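Local coordinates for PixA inclusion body protein (Burkholderia cenocepacia, PDB 4LZK) that is of unknown function but belongs to the PixA family, named for proteins found in bacterial inclusion bodies, at residues C[158-163]-C[180-185]; C[82-87]-C[97-102]. All coordinates share one frame; numbering follows the deposited sequence.

Interaction 1 (C[158-163]-C[180-185]); sequences LATSFA and WVWQAA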
ATOM      1  N   LEU C 158      20.085   3.831  -7.842  1.00 13.21           N
ATOM      2  CA  LEU C 158      21.258   3.078  -7.449  1.00 14.08           C
ATOM      3  C   LEU C 158      21.174   1.620  -7.839  1.00 14.89           C
ATOM      4  O   LEU C 158      20.083   1.015  -7.742  1.00 13.65           O
ATOM      5  CB  LEU C 158      21.321   3.140  -5.938  1.00 15.70           C
ATOM      6  CG  LEU C 158      21.383   4.621  -5.568  1.00 20.01           C
ATOM      7  CD1 LEU C 158      20.240   5.114  -4.696  1.00 24.40           C
ATOM      8  CD2 LEU C 158      22.738   4.941  -5.034  1.00 23.70           C
ATOM      9  N   ALA C 159      22.287   1.037  -8.356  1.00 13.00           N
ATOM     10  CA  ALA C 159      22.379  -0.354  -8.547  1.00 12.97           C
ATOM     11  C   ALA C 159      23.114  -1.008  -7.405  1.00 13.95           C
ATOM     12  O   ALA C 159      24.231  -0.570  -7.100  1.00 15.97           O
ATOM     13  CB  ALA C 159      23.100  -0.632  -9.857  1.00 13.26           C
ATOM     14  N   THR C 160      22.561  -2.048  -6.814  1.00 12.58           N
ATOM     15  CA  THR C 160      23.239  -2.783  -5.727  1.00 12.73           C
ATOM     16  C   THR C 160      23.495  -4.206  -6.248  1.00 13.05           C
ATOM     17  O   THR C 160      22.532  -4.912  -6.626  1.00 11.34           O
ATOM     18  CB  THR C 160      22.384  -2.827  -4.490  1.00 14.17           C
ATOM     19  OG1 THR C 160      22.140  -1.460  -4.004  1.00 16.48           O
ATOM     20  CG2 THR C 160      23.054  -3.668  -3.429  1.00 15.50           C
ATOM     21  N   SER C 161      24.752  -4.631  -6.271  1.00 11.52           N
ATOM     22  CA  SER C 161      25.135  -5.933  -6.736  1.00 12.88           C
ATOM     23  C   SER C 161      25.464  -6.851  -5.534  1.00 13.88           C
ATOM     24  O   SER C 161      26.000  -6.403  -4.530  1.00 16.56           O
ATOM     25  CB  SER C 161      26.369  -5.847  -7.606  1.00 14.05           C
ATOM     26  OG  SER C 161      26.104  -5.009  -8.697  1.00 15.00           O
ATOM     27  N   PHE C 162      25.039  -8.099  -5.617  1.00 15.61           N
ATOM     28  CA  PHE C 162      25.204  -9.038  -4.540  1.00 13.59           C
ATOM     29  C   PHE C 162      25.534 -10.411  -5.059  1.00 14.10           C
ATOM     30  O   PHE C 162      25.221 -10.792  -6.178  1.00 15.77           O
ATOM     31  CB  PHE C 162      23.960  -9.097  -3.657  1.00 13.54           C
ATOM     32  CG  PHE C 162      22.741  -9.741  -4.301  1.00 12.33           C
ATOM     33  CD1 PHE C 162      21.820  -8.977  -5.046  1.00 12.57           C
ATOM     34  CD2 PHE C 162      22.425 -11.078  -4.081  1.00 11.51           C
ATOM     35  CE1 PHE C 162      20.712  -9.547  -5.578  1.00 12.32           C
ATOM     36  CE2 PHE C 162      21.293 -11.635  -4.655  1.00 11.06           C
ATOM     37  CZ  PHE C 162      20.441 -10.875  -5.375  1.00 12.22           C
ATOM     38  N   ALA C 163      26.218 -11.169  -4.211  1.00 13.83           N
ATOM     39  CA  ALA C 163      26.520 -12.579  -4.540  1.00 15.27           C
ATOM     40  C   ALA C 163      25.500 -13.434  -3.853  1.00 17.91           C
ATOM     41  O   ALA C 163      25.172 -13.217  -2.674  1.00 19.11           O
ATOM     42  CB  ALA C 163      27.915 -12.953  -4.056  1.00 16.74           C
ATOM     43  N   TRP C 180      20.133  -5.319  -8.539  1.00 11.96           N
ATOM     44  CA  TRP C 180      18.823  -4.712  -8.711  1.00 12.46           C
ATOM     45  C   TRP C 180      18.976  -3.192  -8.610  1.00 14.17           C
ATOM     46  O   TRP C 180      20.025  -2.671  -8.119  1.00 11.88           O
ATOM     47  CB  TRP C 180      17.856  -5.176  -7.681  1.00 13.26           C
ATOM     48  CG  TRP C 180      17.929  -4.505  -6.312  1.00 13.42           C
ATOM     49  CD1 TRP C 180      17.180  -3.432  -5.911  1.00 13.35           C
ATOM     50  CD2 TRP C 180      18.737  -4.855  -5.193  1.00 13.78           C
ATOM     51  NE1 TRP C 180      17.451  -3.124  -4.650  1.00 15.76           N
ATOM     52  CE2 TRP C 180      18.450  -3.917  -4.165  1.00 13.46           C
ATOM     53  CE3 TRP C 180      19.679  -5.843  -4.944  1.00 14.02           C
ATOM     54  CZ2 TRP C 180      19.064  -3.960  -2.901  1.00 14.67           C
ATOM     55  CZ3 TRP C 180      20.293  -5.882  -3.705  1.00 13.51           C
ATOM     56  CH2 TRP C 180      20.000  -4.946  -2.693  1.00 14.38           C
ATOM     57  N   VAL C 181      17.976  -2.471  -9.085  1.00 12.83           N
ATOM     58  CA  VAL C 181      18.018  -1.048  -9.054  1.00 12.56           C
ATOM     59  C   VAL C 181      16.932  -0.574  -8.160  1.00 12.83           C
ATOM     60  O   VAL C 181      15.795  -1.091  -8.220  1.00 11.40           O
ATOM     61  CB  VAL C 181      17.824  -0.502 -10.470  1.00 13.87           C
ATOM     62  CG1 VAL C 181      17.759   0.987 -10.525  1.00 12.71           C
ATOM     63  CG2 VAL C 181      18.906  -1.038 -11.384  1.00 14.73           C
ATOM     64  N   TRP C 182      17.237   0.425  -7.338  1.00 12.28           N
ATOM     65  CA  TRP C 182      16.288   1.029  -6.460  1.00 11.31           C
ATOM     66  C   TRP C 182      16.377   2.528  -6.609  1.00 13.10           C
ATOM     67  O   TRP C 182      17.301   3.026  -7.250  1.00 13.17           O
ATOM     68  CB  TRP C 182      16.514   0.543  -5.030  1.00 11.85           C
ATOM     69  CG  TRP C 182      17.852   0.651  -4.438  1.00 12.55           C
ATOM     70  CD1 TRP C 182      18.920  -0.141  -4.654  1.00 13.28           C
ATOM     71  CD2 TRP C 182      18.253   1.593  -3.408  1.00 14.90           C
ATOM     72  NE1 TRP C 182      20.005   0.272  -3.889  1.00 14.57           N
ATOM     73  CE2 TRP C 182      19.624   1.308  -3.091  1.00 14.99           C
ATOM     74  CE3 TRP C 182      17.605   2.639  -2.746  1.00 16.01           C
ATOM     75  CZ2 TRP C 182      20.338   2.034  -2.188  1.00 16.00           C
ATOM     76  CZ3 TRP C 182      18.304   3.370  -1.831  1.00 18.61           C
ATOM     77  CH2 TRP C 182      19.685   3.072  -1.549  1.00 17.36           C
ATOM     78  N   GLN C 183      15.467   3.255  -6.005  1.00 14.38           N
ATOM     79  CA  GLN C 183      15.313   4.686  -6.264  1.00 17.02           C
ATOM     80  C   GLN C 183      15.241   5.474  -4.951  1.00 16.75           C
ATOM     81  O   GLN C 183      14.654   5.033  -3.946  1.00 15.69           O
ATOM     82  CB  GLN C 183      14.006   4.967  -7.086  1.00 18.76           C
ATOM     83  CG  GLN C 183      13.851   4.076  -8.286  1.00 21.83           C
ATOM     84  CD  GLN C 183      12.485   4.191  -8.984  1.00 23.86           C
ATOM     85  OE1 GLN C 183      11.455   4.272  -8.336  1.00 25.01           O
ATOM     86  NE2 GLN C 183      12.503   4.183 -10.315  1.00 23.36           N
ATOM     87  N   ALA C 184      15.882   6.635  -4.956  1.00 16.24           N
ATOM     88  CA  ALA C 184      15.943   7.465  -3.792  1.00 14.52           C
ATOM     89  C   ALA C 184      16.002   8.960  -4.257  1.00 16.58           C
ATOM     90  O   ALA C 184      16.295   9.238  -5.431  1.00 17.99           O
ATOM     91  CB  ALA C 184      17.147   7.098  -2.988  1.00 16.69           C
ATOM     92  N   ALA C 185      15.644   9.879  -3.361  1.00 15.00           N
ATOM     93  CA  ALA C 185      15.644  11.305  -3.580  1.00 16.34           C
ATOM     94  C   ALA C 185      15.956  11.996  -2.260  1.00 16.43           C
ATOM     95  O   ALA C 185      15.643  11.519  -1.179  1.00 15.70           O
ATOM     96  CB  ALA C 185      14.295  11.803  -4.067  1.00 16.63           C
TER
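Thr160 and Trp180 face each other as an antiparallel hydrogen-bonded pair, and the threonine also reaches Trp182. Its CB lies over one face of the Trp180 indole, 3.7 Å from the centroid of the six-membered ring. CG2 stays over the rim of the same ring, 3.4 Å from Trp180 CH2, while OG1, anti to the carbonyl carbon (chi1 -62°), turns to the second tryptophan and accepts a hydrogen bond of 2.8 Å from Trp182 NE1. That oxygen lies in the plane of the Trp182 ring, so the bond satisfies the buried N-H and helps to set the rotation of the indole. Leu158 covers one face of this indole, its CD1 3.8 Å from the centroid of the six-membered ring. At the edge of Trp180, in its plane, Phe162 CD1 approaches CZ3 to 3.7 Å. Beneath these side chains run four backbone hydrogen bonds, two between Leu158 and Trp182 and two between Thr160 and Trp180, with Ala159 and Val181 forming the non-hydrogen-bonded pair between them on the other face. Met55 of strand 53-57 touches both indoles. This is the ladder of an antiparallel beta hairpin, strands 154-167 and 172-186, with one aromatic face turned into a two-sheet core.

Interaction 2 (C[82-87]-C[97-102]); sequences VSLMGT and ALIYHV
Sheet-on-sheet packing in the interior of a beta sandwich brings 82-87 against 97-102: the two strands belong to different sheets, and their short axes come within 5.5 Å. Ile99 does most of the reaching. Its CG1 is anti to the carbonyl carbon (chi1 -64°) and the chain runs on extended, which carries CD1 across to the other strand. There the methyl meets backbone as well as side chain, 3.6 Å from Gly86 N and 3.9 Å from Leu84 CG. Gly86 has no side chain, and this lets the methyl settle directly against the main chain. The Leu84 and Ile99 side chains cross at about a right angle; farther along, Leu84 CD2 touches Val102 CG2 at 3.9 Å. Thr160 of strand 154-167 packs on both Leu84 and Ile99, and Phe146 of strand 142-149 also touches Ile99.

At the Gly86 end the backbones are joined through a water. It donates to Gly86 O at 2.9 Å and accepts from Ile99 N at 3.0 Å. Gly86 O and Ala97 O stand 3.4 Å apart, both acceptors, and cannot bond to each other. The chemistry is therefore mainly apolar: branched aliphatic groups make most of the contact between these two strands, while one water, acting as donor to one strand and acceptor from the other, serves two main-chain polar groups that do not pair directly.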
ATOM      1  N   VAL C  82      23.139   7.003   5.409  1.00 14.73           N
ATOM      2  CA  VAL C  82      22.386   5.741   5.159  1.00 15.24           C
ATOM      3  C   VAL C  82      23.344   4.576   5.339  1.00 13.33           C
ATOM      4  O   VAL C  82      24.573   4.784   5.265  1.00 11.96           O
ATOM      5  CB  VAL C  82      21.712   5.667   3.811  1.00 15.94           C
ATOM      6  CG1 VAL C  82      20.637   6.727   3.668  1.00 17.11           C
ATOM      7  CG2 VAL C  82      22.742   5.763   2.676  1.00 18.32           C
ATOM      8  N   SER C  83      22.827   3.440   5.752  1.00 12.57           N
ATOM      9  CA  SER C  83      23.668   2.273   5.954  1.00 13.41           C
ATOM     10  C   SER C  83      22.839   1.117   5.455  1.00 13.95           C
ATOM     11  O   SER C  83      21.731   0.888   5.967  1.00 12.18           O
ATOM     12  CB  SER C  83      24.033   2.089   7.424  1.00 15.11           C
ATOM     13  OG  SER C  83      24.816   0.860   7.578  1.00 15.65           O
ATOM     14  N   LEU C  84      23.367   0.415   4.440  1.00 12.87           N
ATOM     15  CA  LEU C  84      22.645  -0.584   3.680  1.00 12.43           C
ATOM     16  C   LEU C  84      23.251  -1.958   3.964  1.00 11.63           C
ATOM     17  O   LEU C  84      24.481  -2.120   3.892  1.00 12.19           O
ATOM     18  CB  LEU C  84      22.677  -0.308   2.179  1.00 13.06           C
ATOM     19  CG  LEU C  84      22.142  -1.393   1.266  1.00 15.57           C
ATOM     20  CD1 LEU C  84      20.589  -1.479   1.430  1.00 16.79           C
ATOM     21  CD2 LEU C  84      22.497  -1.160  -0.178  1.00 16.81           C
HETATM   22  N   MSE C  85      22.382  -2.902   4.261  1.00 10.84           N
HETATM   23  CA  MSE C  85      22.743  -4.326   4.424  1.00 12.39           C
HETATM   24  C   MSE C  85      21.793  -5.181   3.683  1.00 12.38           C
HETATM   25  O   MSE C  85      20.691  -4.746   3.363  1.00 12.66           O
HETATM   26  CB  MSE C  85      22.749  -4.726   5.921  1.00 12.83           C
HETATM   27  CG  MSE C  85      23.578  -3.807   6.743  1.00 15.73           C
HETATM   28 SE   MSE C  85      23.740  -4.332   8.653  0.66 18.82          SE
HETATM   29  CE  MSE C  85      24.735  -5.982   8.364  1.00 15.51           C
ATOM     30  N   GLY C  86      22.207  -6.442   3.384  1.00 12.66           N
ATOM     31  CA  GLY C  86      21.369  -7.338   2.613  1.00 11.55           C
ATOM     32  C   GLY C  86      21.324  -8.712   3.262  1.00 12.29           C
ATOM     33  O   GLY C  86      22.306  -9.172   3.841  1.00 12.13           O
ATOM     34  N   THR C  87      20.218  -9.389   3.128  1.00 11.49           N
ATOM     35  CA  THR C  87      20.117 -10.709   3.663  1.00 14.73           C
ATOM     36  C   THR C  87      19.009 -11.465   2.972  1.00 14.99           C
ATOM     37  O   THR C  87      18.224 -10.884   2.224  1.00 14.51           O
ATOM     38  CB  THR C  87      19.823 -10.642   5.177  1.00 15.87           C
ATOM     39  OG1 THR C  87      20.045 -11.943   5.777  1.00 15.80           O
ATOM     40  CG2 THR C  87      18.361 -10.137   5.498  1.00 15.07           C
ATOM     41  N   ALA C  97      22.621 -13.976   0.694  1.00 18.09           N
ATOM     42  CA  ALA C  97      22.737 -12.961  -0.313  1.00 17.95           C
ATOM     43  C   ALA C  97      23.625 -11.899   0.290  1.00 17.14           C
ATOM     44  O   ALA C  97      23.269 -11.324   1.328  1.00 14.86           O
ATOM     45  CB  ALA C  97      21.406 -12.372  -0.621  1.00 19.58           C
ATOM     46  N   LEU C  98      24.778 -11.682  -0.297  1.00 15.34           N
ATOM     47  CA  LEU C  98      25.786 -10.779   0.274  1.00 16.25           C
ATOM     48  C   LEU C  98      26.107  -9.669  -0.722  1.00 15.06           C
ATOM     49  O   LEU C  98      26.647  -9.907  -1.769  1.00 13.65           O
ATOM     50  CB  LEU C  98      27.027 -11.567   0.578  1.00 17.89           C
ATOM     51  CG  LEU C  98      26.787 -12.682   1.600  1.00 18.05           C
ATOM     52  CD1 LEU C  98      28.051 -13.488   1.689  1.00 20.35           C
ATOM     53  CD2 LEU C  98      26.478 -12.115   2.949  1.00 17.83           C
ATOM     54  N   ILE C  99      25.795  -8.448  -0.340  1.00 13.70           N
ATOM     55  CA  ILE C  99      26.089  -7.277  -1.137  1.00 14.07           C
ATOM     56  C   ILE C  99      27.629  -7.063  -1.244  1.00 13.91           C
ATOM     57  O   ILE C  99      28.320  -7.181  -0.248  1.00 13.69           O
ATOM     58  CB  ILE C  99      25.462  -6.027  -0.507  1.00 14.11           C
ATOM     59  CG1 ILE C  99      23.931  -6.104  -0.500  1.00 16.36           C
ATOM     60  CG2 ILE C  99      25.855  -4.788  -1.265  1.00 14.15           C
ATOM     61  CD1 ILE C  99      23.328  -4.997   0.335  1.00 16.02           C
ATOM     62  N   TYR C 100      28.111  -6.729  -2.423  1.00 13.47           N
ATOM     63  CA  TYR C 100      29.531  -6.390  -2.599  1.00 14.91           C
ATOM     64  C   TYR C 100      29.737  -5.070  -3.264  1.00 16.27           C
ATOM     65  O   TYR C 100      30.817  -4.512  -3.243  1.00 14.22           O
ATOM     66  CB  TYR C 100      30.275  -7.474  -3.377  1.00 14.49           C
ATOM     67  CG  TYR C 100      29.830  -7.719  -4.785  1.00 14.68           C
ATOM     68  CD1 TYR C 100      28.797  -8.625  -5.061  1.00 14.29           C
ATOM     69  CD2 TYR C 100      30.456  -7.114  -5.854  1.00 14.36           C
ATOM     70  CE1 TYR C 100      28.440  -8.895  -6.363  1.00 15.68           C
ATOM     71  CE2 TYR C 100      30.108  -7.372  -7.174  1.00 16.76           C
ATOM     72  CZ  TYR C 100      29.071  -8.264  -7.435  1.00 16.45           C
ATOM     73  OH  TYR C 100      28.706  -8.474  -8.766  1.00 16.09           O
ATOM     74  N   HIS C 101      28.686  -4.465  -3.751  1.00 16.33           N
ATOM     75  CA  HIS C 101      28.849  -3.145  -4.370  1.00 17.66           C
ATOM     76  C   HIS C 101      27.590  -2.304  -4.519  1.00 16.79           C
ATOM     77  O   HIS C 101      26.511  -2.841  -4.723  1.00 13.67           O
ATOM     78  CB  HIS C 101      29.379  -3.351  -5.774  1.00 21.23           C
ATOM     79  CG  HIS C 101      29.972  -2.127  -6.339  1.00 28.25           C
ATOM     80  ND1 HIS C 101      29.676  -1.660  -7.615  1.00 36.73           N
ATOM     81  CD2 HIS C 101      30.792  -1.208  -5.772  1.00 33.75           C
ATOM     82  CE1 HIS C 101      30.335  -0.532  -7.820  1.00 35.77           C
ATOM     83  NE2 HIS C 101      30.990  -0.221  -6.714  1.00 40.18           N
ATOM     84  N   VAL C 102      27.718  -0.980  -4.410  1.00 14.89           N
ATOM     85  CA  VAL C 102      26.614  -0.065  -4.716  1.00 15.29           C
ATOM     86  C   VAL C 102      27.133   1.025  -5.624  1.00 18.29           C
ATOM     87  O   VAL C 102      28.250   1.543  -5.410  1.00 18.33           O
ATOM     88  CB  VAL C 102      26.015   0.574  -3.426  1.00 19.16           C
ATOM     89  CG1 VAL C 102      24.918   1.498  -3.754  1.00 18.97           C
ATOM     90  CG2 VAL C 102      25.586  -0.441  -2.431  1.00 19.32           C
TER
HETATM   91  O   HOH W   1      24.676  -8.369   2.439  1.00 14.62           O

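Overall arrangement
From the N terminus, the chain first enters interaction 2 at strand 81-88, and a short connection brings it back as strand 96-105 in the other sheet. That loop is closed before interaction 1 begins, so the two contacts follow in series and neither nests nor crosses. The chain next adds strands 115-120 and 142-149 to the sheet of 82-87, then returns as strand 154-167, which turns into 172-186 to close the hairpin of interaction 1. Strand 154-167 also lies beside 96-105, where Tyr100 and His101 form a classic beta bulge opposite Ser161. Interaction 1 thus pairs two strands within one sheet, and interaction 2 is one of the places where that sheet meets the other.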